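Local coordinates for Sodium/sialic acid symporter SiaT (Proteus mirabilis, PDB 5NV9), which couples the sodium gradient to the uptake of sialic acid across the bacterial inner membrane, carrying two sodium ions in with each N-acetylneuraminate, at residues G81-L84 / A85-I88; Y109-L112 / E113-D117; I196-M199 / I200-V204; P237-M240 / I241-F245; A294-V297 / Y298-N302. One frame throughout, in Å; residues are numbered along the deposited sequence.

Contact 1 (G81-L84 / A85-I88); sequences GQYL and AIAI. With SLB (N-acetyl-beta-neuraminic acid), chain D.
One wall of the sialic acid pocket of this LeuT-fold transporter is the short transmembrane helix 80-87, where residues 81-84 and 85-88 are successive turns. Tyr-83 O takes the N-H of Ala-87 in a nearly straight bond of 2.9 Å. The turn before it is slacker: Ala-85 N reaches Gly-81 O and Gln-82 O only weakly, and Gly-81 O has a second donor in Asn-247. On the side of helix 267-301, the Tyr-83 ring and Ile-86 run side by side, CD1 to CD1 at 4.1 Å, and the tyrosine hydroxyl is hydrogen-bonded to Ala-282 O. Tyrosine suits this seam, apolar along its ring and polar at the hydroxyl.

Gly-81 and Gln-82 face the ligand. Glycine fits at position 81 because its bare CA leaves room for the acetyl methyl of the ligand, which presses on the backbone, Gly-81 C to SLB C11 at 3.4 Å. Gln-82 suits the glycerol tail because its amide both donates and accepts. A bend at chi2 (-71°) turns that amide to the sugar, where OE1 receives the O9 hydroxyl in a very short bond of 2.5 Å while NE2 donates almost straight to SLB O7 at 3.0 Å.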
# COMPACT_ATOMS: atom_id res chain seq x y z
N GLY A 81 -0.61 5.57 13.74
CA GLY A 81 -0.29 5.61 12.31
C GLY A 81 -1.40 6.00 11.37
O GLY A 81 -1.18 6.77 10.43
N GLN A 82 -2.60 5.46 11.59
CA GLN A 82 -3.78 5.74 10.78
C GLN A 82 -4.24 7.18 10.85
O GLN A 82 -4.62 7.80 9.83
CB GLN A 82 -4.97 4.84 11.23
CG GLN A 82 -4.60 3.38 11.34
CD GLN A 82 -4.37 2.75 9.98
OE1 GLN A 82 -4.89 3.21 8.97
NE2 GLN A 82 -3.69 1.63 9.97
N TYR A 83 -4.24 7.71 12.06
CA TYR A 83 -4.67 9.09 12.28
C TYR A 83 -3.65 10.10 11.77
O TYR A 83 -4.03 11.19 11.33
CB TYR A 83 -5.13 9.28 13.75
CG TYR A 83 -6.35 8.39 13.96
CD1 TYR A 83 -7.58 8.73 13.45
CD2 TYR A 83 -6.24 7.15 14.57
CE1 TYR A 83 -8.68 7.89 13.55
CE2 TYR A 83 -7.34 6.30 14.68
CZ TYR A 83 -8.55 6.67 14.16
OH TYR A 83 -9.65 5.86 14.31
N LEU A 84 -2.38 9.74 11.75
CA LEU A 84 -1.37 10.64 11.14
C LEU A 84 -1.54 10.67 9.62
O LEU A 84 -1.14 11.60 9.01
CB LEU A 84 0.05 10.19 11.46
CG LEU A 84 0.41 10.32 12.94
CD1 LEU A 84 1.78 9.71 13.26
CD2 LEU A 84 0.33 11.77 13.37
N ALA A 85 -2.11 9.63 9.05
CA ALA A 85 -2.29 9.47 7.60
C ALA A 85 -3.44 10.35 7.18
O ALA A 85 -3.48 10.82 6.04
CB ALA A 85 -2.58 8.03 7.24
N ILE A 86 -4.39 10.55 8.09
CA ILE A 86 -5.47 11.48 7.82
C ILE A 86 -4.98 12.91 8.06
O ILE A 86 -5.24 13.78 7.24
CB ILE A 86 -6.68 11.19 8.72
CG1 ILE A 86 -7.19 9.79 8.44
CG2 ILE A 86 -7.77 12.26 8.57
CD1 ILE A 86 -8.25 9.36 9.43
N ALA A 87 -4.29 13.15 9.17
CA ALA A 87 -3.80 14.48 9.49
C ALA A 87 -2.94 15.15 8.43
O ALA A 87 -2.94 16.36 8.31
CB ALA A 87 -3.03 14.45 10.79
N ILE A 88 -2.16 14.40 7.66
CA ILE A 88 -1.38 15.03 6.59
C ILE A 88 -2.17 15.35 5.32
O ILE A 88 -1.68 16.12 4.50
CB ILE A 88 -0.15 14.18 6.15
CG1 ILE A 88 -0.58 12.83 5.63
CG2 ILE A 88 0.83 14.02 7.32
CD1 ILE A 88 0.39 12.22 4.65
C1 SLB D . -0.72 -2.31 3.95
C2 SLB D . -0.32 -0.95 4.46
C3 SLB D . 0.82 -1.11 5.44
C4 SLB D . 1.15 0.21 6.18
C5 SLB D . -0.14 0.61 6.90
C6 SLB D . -1.28 0.76 5.87
C7 SLB D . -2.64 1.14 6.48
C8 SLB D . -3.71 1.25 5.43
C9 SLB D . -5.02 1.79 6.01
C10 SLB D . -0.13 1.96 8.96
C11 SLB D . -0.24 3.38 9.45
N5 SLB D . 0.04 1.87 7.63
O1A SLB D . -1.66 -2.93 4.55
O1B SLB D . -0.05 -2.81 2.96
O2 SLB D . 0.07 -0.07 3.37
O4 SLB D . 2.23 0.01 7.16
O6 SLB D . -1.48 -0.46 5.17
O7 SLB D . -3.08 0.14 7.41
O8 SLB D . -3.27 2.09 4.37
O9 SLB D . -4.89 3.16 6.48
O10 SLB D . -0.25 0.98 9.71

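Contact 2 (Y109-L112 / E113-D117); sequences YEYL and EARFD
Arg-115 N donates to Tyr-111 O at 2.8 Å, and Phe-116 N to Leu-112 O at the same length. With the almost straight bond from Ala-114 N to Glu-110 O (3.0 Å, N-H...O angle 176°), these hold together the short cytoplasmic helix 110-115. Phe-116 then leaves helical geometry, and Asp-117 caps the helix that follows.

The charged ends find partners beyond the helix. Glu-113, extended past CG, makes salt bridges to Arg-121 and Arg-362, and the Arg-115 guanidinium gives hydrogen bonds to Gly-425 O and Ala-431 O, which suits a long side chain with several N-H groups, able to serve two backbone carbonyls at once.

Between the polar groups lies the aliphatic part of Arg-115. Tyr-111 and Arg-115 point the same way from adjacent turns, both with CG anti to the backbone N (chi1 165° and 175°), and Arg-115 CB sits over one face of the tyrosine ring in a CH-pi contact, 4.1 Å from its centroid. Arg-115 CG meets Tyr-111 OH at 3.5 Å, while the ring and guanidinium planes stand nearly perpendicular. On the next residue, the Phe-116 ring has Arg-115 CG above its centre. Leu-112 CD2 meets Phe-116 CD2 more loosely, at 4.4 Å.

Outward from here, Leu-112, Tyr-111 and Phe-116 lean on helix 415-427, Tyr-109 and Leu-112 also touch helix 118-151, and Tyr-109 reaches helix 328-361, so this short helix is wedged among three longer ones.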
# COMPACT_ATOMS: atom_id res chain seq x y z
N TYR A 109 6.69 11.27 -10.88
CA TYR A 109 8.15 11.59 -10.91
C TYR A 109 8.48 12.65 -11.98
O TYR A 109 9.54 13.29 -11.97
CB TYR A 109 8.99 10.30 -10.94
CG TYR A 109 8.50 9.39 -9.85
CD1 TYR A 109 8.54 9.79 -8.50
CD2 TYR A 109 7.80 8.18 -10.17
CE1 TYR A 109 7.98 8.99 -7.50
CE2 TYR A 109 7.26 7.38 -9.16
CZ TYR A 109 7.31 7.80 -7.83
OH TYR A 109 6.73 7.01 -6.85
N GLU A 110 7.53 12.90 -12.86
CA GLU A 110 7.63 14.02 -13.81
C GLU A 110 7.75 15.33 -13.09
O GLU A 110 8.41 16.23 -13.59
CB GLU A 110 6.38 14.11 -14.72
CG GLU A 110 6.21 12.97 -15.70
CD GLU A 110 4.81 12.90 -16.36
OE1 GLU A 110 4.15 13.94 -16.61
OE2 GLU A 110 4.35 11.79 -16.66
N TYR A 111 7.09 15.47 -11.94
CA TYR A 111 7.27 16.68 -11.14
C TYR A 111 8.79 16.95 -10.86
O TYR A 111 9.23 18.10 -10.93
CB TYR A 111 6.48 16.61 -9.82
CG TYR A 111 6.92 17.65 -8.84
CD1 TYR A 111 6.47 18.95 -8.97
CD2 TYR A 111 7.85 17.34 -7.82
CE1 TYR A 111 6.92 19.94 -8.11
CE2 TYR A 111 8.32 18.32 -6.97
CZ TYR A 111 7.85 19.62 -7.11
OH TYR A 111 8.27 20.60 -6.24
N LEU A 112 9.54 15.88 -10.53
CA LEU A 112 10.94 15.99 -10.16
C LEU A 112 11.83 16.48 -11.32
O LEU A 112 12.78 17.22 -11.07
CB LEU A 112 11.51 14.70 -9.58
CG LEU A 112 10.88 14.15 -8.27
CD1 LEU A 112 11.49 12.81 -7.90
CD2 LEU A 112 10.97 15.14 -7.11
N GLU A 113 11.50 16.11 -12.56
CA GLU A 113 12.20 16.66 -13.69
C GLU A 113 11.80 18.11 -13.87
O GLU A 113 12.67 18.96 -14.06
CB GLU A 113 12.02 15.88 -14.98
CG GLU A 113 12.64 16.58 -16.17
CD GLU A 113 13.05 15.66 -17.30
OE1 GLU A 113 12.55 14.52 -17.43
OE2 GLU A 113 13.93 16.08 -18.07
N ALA A 114 10.52 18.42 -13.79
CA ALA A 114 10.09 19.82 -13.88
C ALA A 114 10.70 20.74 -12.81
O ALA A 114 10.99 21.88 -13.10
CB ALA A 114 8.57 19.92 -13.80
N ARG A 115 10.87 20.25 -11.58
CA ARG A 115 11.37 21.04 -10.45
C ARG A 115 12.89 21.06 -10.43
O ARG A 115 13.49 22.09 -10.07
CB ARG A 115 10.85 20.41 -9.13
CG ARG A 115 11.36 21.03 -7.86
CD ARG A 115 10.97 22.52 -7.80
NE ARG A 115 11.47 23.11 -6.59
CZ ARG A 115 12.69 23.59 -6.44
NH1 ARG A 115 13.53 23.57 -7.46
NH2 ARG A 115 13.08 24.08 -5.28
N PHE A 116 13.50 19.91 -10.76
CA PHE A 116 14.91 19.65 -10.66
C PHE A 116 15.48 19.24 -12.02
O PHE A 116 15.58 20.08 -12.96
CB PHE A 116 15.17 18.57 -9.57
CG PHE A 116 14.84 19.03 -8.17
CD1 PHE A 116 15.29 20.25 -7.69
CD2 PHE A 116 14.07 18.22 -7.31
CE1 PHE A 116 14.98 20.67 -6.40
CE2 PHE A 116 13.79 18.62 -6.03
CZ PHE A 116 14.23 19.86 -5.57
N ASP A 117 15.82 17.98 -12.18
CA ASP A 117 16.13 17.52 -13.56
C ASP A 117 15.84 16.02 -13.68
O ASP A 117 15.25 15.44 -12.77
CB ASP A 117 17.56 17.90 -13.94
CG ASP A 117 18.58 17.15 -13.15
OD1 ASP A 117 18.22 16.26 -12.37
OD2 ASP A 117 19.78 17.45 -13.30

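Contact 3 (I196-M199 / I200-V204); sequences IFIM and ICFKV
Cys-201 SG rests over one face of the Phe-197 ring, displaced toward its rim and 3.8 Å from the centroid, a sulfur-aromatic contact between successive turns. Phe-197 has CG anti to the backbone N (chi1 -177°), which swings its flat face round to the small, polarisable sulfur; nearest to SG is ring atom CZ, at 3.5 Å. The short cysteine side chain sets its sulfur directly on the ring, and the pair also packs on Ile-208 of helix 207-217.

A different fit is found one residue on. Ile-198 offers its CG2 branch as a knob to the edge of the Phe-202 ring, in the ring plane, with CE2 at 3.6 Å. Both side chains lie on the surface, as apolar groups may where a helix borders lipid. This is the periplasmic end of the long helix 155-203 in the LeuT fold, where the chain leaves the membrane.

Toward the protein interior, Ile-196 and Ile-200 stand side by side, methyl CG2 of the first against CD1 of the second at 3.8 Å, Ile-196 packing on Leu-316 and Ile-200 on Phe-319. At the helix end the Lys-203 chain passes alongside Met-199 O, its CG 3.2 Å from that oxygen, then bends to bring NZ to a hydrogen bond with Glu-323 O.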
# COMPACT_ATOMS: atom_id res chain seq x y z
N ILE A 196 -16.32 -9.98 10.99
CA ILE A 196 -15.39 -10.80 11.85
C ILE A 196 -15.48 -10.31 13.29
O ILE A 196 -15.66 -11.10 14.23
CB ILE A 196 -13.93 -10.71 11.39
CG1 ILE A 196 -13.74 -11.41 10.02
CG2 ILE A 196 -13.03 -11.35 12.43
CD1 ILE A 196 -12.49 -11.00 9.26
N PHE A 197 -15.37 -9.01 13.46
CA PHE A 197 -15.47 -8.45 14.80
C PHE A 197 -16.79 -8.89 15.50
O PHE A 197 -16.76 -9.47 16.58
CB PHE A 197 -15.38 -6.91 14.79
CG PHE A 197 -15.41 -6.34 16.18
CD1 PHE A 197 -14.39 -6.64 17.07
CD2 PHE A 197 -16.48 -5.59 16.60
CE1 PHE A 197 -14.42 -6.13 18.36
CE2 PHE A 197 -16.54 -5.10 17.89
CZ PHE A 197 -15.51 -5.37 18.78
N ILE A 198 -17.90 -8.61 14.87
CA ILE A 198 -19.21 -9.00 15.38
C ILE A 198 -19.35 -10.46 15.83
O ILE A 198 -19.87 -10.73 16.94
CB ILE A 198 -20.30 -8.66 14.34
CG1 ILE A 198 -20.45 -7.14 14.29
CG2 ILE A 198 -21.64 -9.31 14.72
CD1 ILE A 198 -21.11 -6.65 13.03
N MSE A 199 -18.89 -11.37 14.97
CA MSE A 199 -18.91 -12.77 15.23
C MSE A 199 -18.07 -13.16 16.41
O MSE A 199 -18.46 -14.08 17.16
CB MSE A 199 -18.44 -13.57 14.01
CG MSE A 199 -19.35 -13.20 12.80
SE MSE A 199 -20.11 -14.78 11.86
CE MSE A 199 -20.84 -15.48 13.56
N ILE A 200 -16.88 -12.55 16.55
CA ILE A 200 -16.06 -12.85 17.71
C ILE A 200 -16.77 -12.32 18.95
O ILE A 200 -16.75 -12.97 19.97
CB ILE A 200 -14.63 -12.24 17.68
CG1 ILE A 200 -13.83 -12.73 16.49
CG2 ILE A 200 -13.89 -12.63 18.96
CD1 ILE A 200 -12.64 -11.84 16.18
N CYS A 201 -17.40 -11.15 18.88
CA CYS A 201 -18.15 -10.66 20.06
C CYS A 201 -19.23 -11.63 20.50
O CYS A 201 -19.40 -11.81 21.71
CB CYS A 201 -18.83 -9.31 19.85
SG CYS A 201 -17.80 -7.86 19.75
N PHE A 202 -19.93 -12.26 19.55
CA PHE A 202 -20.99 -13.23 19.86
C PHE A 202 -20.44 -14.51 20.42
O PHE A 202 -21.15 -15.23 21.07
CB PHE A 202 -21.89 -13.49 18.67
CG PHE A 202 -22.96 -12.44 18.49
CD1 PHE A 202 -24.14 -12.49 19.24
CD2 PHE A 202 -22.81 -11.40 17.58
CE1 PHE A 202 -25.13 -11.53 19.07
CE2 PHE A 202 -23.80 -10.43 17.40
CZ PHE A 202 -24.95 -10.49 18.16
N LYS A 203 -19.17 -14.81 20.20
CA LYS A 203 -18.56 -16.03 20.77
C LYS A 203 -17.77 -15.85 22.08
O LYS A 203 -17.31 -16.81 22.66
CB LYS A 203 -17.65 -16.66 19.74
CG LYS A 203 -18.41 -16.98 18.50
CD LYS A 203 -17.54 -17.68 17.50
CE LYS A 203 -17.99 -19.11 17.32
NZ LYS A 203 -18.87 -19.14 16.12
N VAL A 204 -17.56 -14.62 22.49
CA VAL A 204 -16.90 -14.35 23.74
C VAL A 204 -17.99 -14.28 24.79
O VAL A 204 -18.96 -13.57 24.62
CB VAL A 204 -16.11 -13.03 23.69
CG1 VAL A 204 -15.71 -12.56 25.07
CG2 VAL A 204 -14.87 -13.20 22.81

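Contact 4 (P237-M240 / I241-F245); sequences PVLM and IGFLF. With SLB (N-acetyl-beta-neuraminic acid), chain D.
Transmembrane helix 236-253 of the LeuT fold sets its Phe-243 ring against the acetyl group of the bound sialic acid, and the turns 237-240 and 241-245 carry that ring. The tight part is the backbone and the side facing the ligand. Phe-243 N donates to Leu-239 O at 2.7 Å, and Gly-242 N to Val-238 O at 2.8 Å. Glycine suits position 242, its bare CA leaving room beside Val-238 O.

Looser packing begins where the side chains of Leu-239 and Phe-243 meet. They cross obliquely, and Leu-239 CB and CD1 both come to 4.2 Å from Phe-243 CD2. Leu-239 has CG between the backbone N and the carbonyl carbon (chi1 67°), an uncommon choice in a helix, and its side chain packs on Phe-78 and Phe-459. Those same two aromatics meet the Phe-243 ring edge-to-face.

On the flank that is only partly buried, Met-240, a selenomethionine, Ile-241 and Leu-244 touch the adjoining turn mainly through backbone atoms. Ile-241 curls CG1 to 3.3 Å from Pro-237 O, and Leu-244 brings CB equally near Met-240 O. Beyond the turn Ile-241 packs on Trp-229 and Val-463, and Leu-244 on Ile-88; broad apolar side chains suit this part of a membrane helix.

A flat, apolar ring fits a methyl and an amide carbon well. The acetyl methyl SLB C11 lies above one face of Phe-243, shifted toward the rim, with ring atom CE1 3.6 Å from the acetyl carbonyl carbon SLB C10.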
# COMPACT_ATOMS: atom_id res chain seq x y z
N PRO A 237 6.55 7.46 20.61
CA PRO A 237 7.29 8.50 19.85
C PRO A 237 7.96 7.99 18.56
O PRO A 237 7.85 8.64 17.51
CB PRO A 237 8.36 8.96 20.84
CG PRO A 237 7.78 8.65 22.18
CD PRO A 237 6.99 7.39 22.02
N VAL A 238 8.61 6.82 18.62
CA VAL A 238 9.27 6.22 17.40
C VAL A 238 8.30 5.92 16.25
O VAL A 238 8.51 6.32 15.09
CB VAL A 238 10.07 4.98 17.81
CG1 VAL A 238 10.71 4.33 16.59
CG2 VAL A 238 11.13 5.41 18.83
N LEU A 239 7.21 5.23 16.56
CA LEU A 239 6.21 4.95 15.56
C LEU A 239 5.44 6.22 15.08
O LEU A 239 5.06 6.27 13.93
CB LEU A 239 5.26 3.82 16.01
CG LEU A 239 4.36 4.13 17.17
CD1 LEU A 239 3.17 4.91 16.66
CD2 LEU A 239 3.87 2.87 17.89
N MSE A 240 5.28 7.24 15.91
CA MSE A 240 4.72 8.50 15.46
C MSE A 240 5.59 9.19 14.42
O MSE A 240 5.10 9.56 13.37
CB MSE A 240 4.44 9.47 16.60
CG MSE A 240 3.16 9.03 17.27
SE MSE A 240 2.80 10.11 18.90
CE MSE A 240 1.74 11.44 17.88
N ILE A 241 6.89 9.36 14.69
CA ILE A 241 7.78 9.94 13.70
C ILE A 241 7.92 9.02 12.49
O ILE A 241 7.81 9.48 11.34
CB ILE A 241 9.19 10.25 14.22
CG1 ILE A 241 9.13 10.95 15.56
CG2 ILE A 241 9.90 11.21 13.25
CD1 ILE A 241 10.39 10.71 16.35
N GLY A 242 8.06 7.72 12.75
CA GLY A 242 8.14 6.72 11.68
C GLY A 242 6.90 6.70 10.77
O GLY A 242 7.02 6.76 9.53
N PHE A 243 5.70 6.63 11.36
CA PHE A 243 4.48 6.64 10.54
C PHE A 243 4.22 7.98 9.83
O PHE A 243 3.70 7.98 8.68
CB PHE A 243 3.23 6.20 11.30
CG PHE A 243 3.09 4.71 11.39
CD1 PHE A 243 3.23 3.92 10.28
CD2 PHE A 243 2.90 4.09 12.60
CE1 PHE A 243 3.13 2.52 10.35
CE2 PHE A 243 2.80 2.70 12.68
CZ PHE A 243 2.92 1.91 11.55
N LEU A 244 4.56 9.11 10.48
CA LEU A 244 4.47 10.38 9.81
C LEU A 244 5.24 10.32 8.48
O LEU A 244 4.69 10.63 7.44
CB LEU A 244 4.98 11.49 10.67
CG LEU A 244 4.98 12.88 10.03
CD1 LEU A 244 3.57 13.24 9.69
CD2 LEU A 244 5.57 13.82 11.07
N PHE A 245 6.49 9.90 8.52
CA PHE A 245 7.27 9.86 7.30
C PHE A 245 6.80 8.79 6.32
O PHE A 245 6.87 9.02 5.12
CB PHE A 245 8.78 9.84 7.60
CG PHE A 245 9.29 11.18 8.02
CD1 PHE A 245 9.00 11.67 9.27
CD2 PHE A 245 9.98 12.00 7.13
CE1 PHE A 245 9.38 12.95 9.67
CE2 PHE A 245 10.39 13.25 7.51
CZ PHE A 245 10.10 13.73 8.79
C1 SLB D . -0.72 -2.31 3.95
C2 SLB D . -0.32 -0.95 4.46
C3 SLB D . 0.82 -1.11 5.44
C4 SLB D . 1.15 0.21 6.18
C5 SLB D . -0.14 0.61 6.90
C6 SLB D . -1.28 0.76 5.87
C7 SLB D . -2.64 1.14 6.48
C8 SLB D . -3.71 1.25 5.43
C9 SLB D . -5.02 1.79 6.01
C10 SLB D . -0.13 1.96 8.96
C11 SLB D . -0.24 3.38 9.45
N5 SLB D . 0.04 1.87 7.63
O1A SLB D . -1.66 -2.93 4.55
O1B SLB D . -0.05 -2.81 2.96
O2 SLB D . 0.07 -0.07 3.37
O4 SLB D . 2.23 0.01 7.16
O6 SLB D . -1.48 -0.46 5.17
O7 SLB D . -3.08 0.14 7.41
O8 SLB D . -3.27 2.09 4.37
O9 SLB D . -4.89 3.16 6.48
O10 SLB D . -0.25 0.98 9.71

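Contact 5 (A294-V297 / Y298-N302); sequences ALFV and YYQQN
Val-297, Tyr-298 and Leu-295 have the most surface buried between these last turns of helix 267-301, on the periplasmic side of the membrane. Val-297 works chiefly through its backbone: its O accepts the N-H of Gln-301 at 3.1 Å, and its branched side chain, compact enough for the seam, packs on helix 207-217 and on Val-204. Tyr-298 N donates to Ala-294 O at 2.9 Å, while its own O is gripped at the helix end by Asn-302 ND2, also at 2.9 Å. That asparagine NH2 lies over one face of the Tyr-298 ring too, so a side chain past the helix adds a strong donor to a carbonyl that the backbone, through Gln-301 N, holds only weakly. The ring itself meets Phe-319 edge-to-face. Leu-295 runs alongside Tyr-299, with CD2 4.1 Å from ring atom CE2, and both reach Phe-319 of helix 315-323, where leucine and the tyrosine ring give broad packing surfaces.

The outer side is more polar. Phe-296 has CG anti to the backbone N (chi1 161°), which brings its ring under Gln-300: CG of the glutamine lies over the face, 4.1 Å from the centroid, in a CH-pi contact, with the amide plane only 8° from the ring plane. One water donates to Phe-296 O at 2.9 Å and, weakly, to Gln-300 OE1. Lys-220 adds a cation-pi contact to the phenylalanine.

The chemistry implies a helix end largely apolar around Leu-295, Val-297 and Tyr-299, and finished by amide side chains: Asn-302 serves the Tyr-298 carbonyl, and Gln-301 NE2 bonds to Asp-205 O.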
# COMPACT_ATOMS: atom_id res chain seq x y z
N ALA A 294 -10.18 -8.86 20.38
CA ALA A 294 -11.26 -9.87 20.49
C ALA A 294 -10.77 -11.27 20.47
O ALA A 294 -11.24 -12.08 21.28
CB ALA A 294 -12.33 -9.67 19.44
N LEU A 295 -9.83 -11.59 19.57
CA LEU A 295 -9.34 -12.95 19.45
C LEU A 295 -8.55 -13.36 20.65
O LEU A 295 -8.53 -14.55 20.98
CB LEU A 295 -8.46 -13.13 18.21
CG LEU A 295 -9.20 -13.13 16.86
CD1 LEU A 295 -8.26 -13.10 15.72
CD2 LEU A 295 -10.12 -14.31 16.70
N PHE A 296 -7.80 -12.39 21.21
CA PHE A 296 -7.03 -12.57 22.41
C PHE A 296 -7.95 -12.99 23.56
O PHE A 296 -7.66 -13.97 24.28
CB PHE A 296 -6.29 -11.29 22.75
CG PHE A 296 -5.84 -11.23 24.15
CD1 PHE A 296 -4.79 -11.99 24.57
CD2 PHE A 296 -6.48 -10.42 25.04
CE1 PHE A 296 -4.36 -11.97 25.88
CE2 PHE A 296 -6.07 -10.39 26.37
CZ PHE A 296 -5.02 -11.18 26.79
N VAL A 297 -9.05 -12.25 23.75
CA VAL A 297 -10.05 -12.61 24.76
C VAL A 297 -10.68 -13.96 24.45
O VAL A 297 -10.82 -14.80 25.34
CB VAL A 297 -11.09 -11.53 24.96
CG1 VAL A 297 -12.08 -11.95 26.02
CG2 VAL A 297 -10.40 -10.25 25.37
N TYR A 298 -11.02 -14.22 23.19
CA TYR A 298 -11.63 -15.45 22.85
C TYR A 298 -10.72 -16.64 23.15
O TYR A 298 -11.20 -17.62 23.70
CB TYR A 298 -12.10 -15.48 21.40
CG TYR A 298 -12.71 -16.81 20.97
CD1 TYR A 298 -14.04 -17.15 21.27
CD2 TYR A 298 -11.97 -17.72 20.25
CE1 TYR A 298 -14.58 -18.36 20.87
CE2 TYR A 298 -12.49 -18.92 19.85
CZ TYR A 298 -13.80 -19.24 20.13
OH TYR A 298 -14.25 -20.48 19.66
N TYR A 299 -9.43 -16.59 22.82
CA TYR A 299 -8.60 -17.76 23.06
C TYR A 299 -8.06 -17.88 24.50
O TYR A 299 -7.52 -18.91 24.84
CB TYR A 299 -7.49 -17.87 21.99
CG TYR A 299 -8.06 -18.29 20.66
CD1 TYR A 299 -8.47 -19.61 20.42
CD2 TYR A 299 -8.17 -17.38 19.63
CE1 TYR A 299 -9.01 -20.00 19.19
CE2 TYR A 299 -8.66 -17.76 18.39
CZ TYR A 299 -9.10 -19.07 18.15
OH TYR A 299 -9.65 -19.40 16.91
N GLN A 300 -8.19 -16.82 25.31
CA GLN A 300 -8.02 -16.90 26.74
C GLN A 300 -9.22 -17.60 27.40
O GLN A 300 -9.06 -18.22 28.42
CB GLN A 300 -7.92 -15.51 27.34
CG GLN A 300 -6.61 -14.80 27.04
CD GLN A 300 -5.44 -15.47 27.73
OE1 GLN A 300 -4.64 -16.11 27.10
NE2 GLN A 300 -5.35 -15.31 29.01
N GLN A 301 -10.43 -17.43 26.85
CA GLN A 301 -11.63 -18.15 27.30
C GLN A 301 -11.68 -19.53 26.78
O GLN A 301 -12.42 -20.33 27.30
CB GLN A 301 -12.89 -17.45 26.87
CG GLN A 301 -13.16 -16.20 27.66
CD GLN A 301 -14.45 -15.59 27.27
OE1 GLN A 301 -15.13 -16.05 26.34
NE2 GLN A 301 -14.82 -14.56 27.96
N ASN A 302 -10.92 -19.84 25.75
CA ASN A 302 -10.93 -21.18 25.15
C ASN A 302 -9.55 -21.69 24.90
O ASN A 302 -9.19 -21.94 23.73
CB ASN A 302 -11.68 -21.13 23.85
CG ASN A 302 -13.12 -20.72 24.04
OD1 ASN A 302 -13.94 -21.56 24.41
ND2 ASN A 302 -13.43 -19.46 23.80
O HOH W 1 -5.31 -15.55 23.89

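In the fold
Each contact joins adjoining turns of the chain, so none closes a long loop; the five follow in series without nesting or crossing. Contact 1, on helix 80-87, comes first, and contact 2 follows on the cytoplasmic side, about 27 Å away between centres. Contact 3 ends helix 155-203 at the periplasmic side, some 50 Å from contact 2 and across the chain's centre. With contact 4 the chain returns to the substrate: Gly-81 CA packs 3.6 Å from Phe-243 CD2, and both contacts touch the sialic acid. Contact 5 comes back to contact 3, Ile-200 CG2 meeting Ala-294 CB at 3.4 Å, which ties the periplasmic ends of helices 155-203 and 267-301.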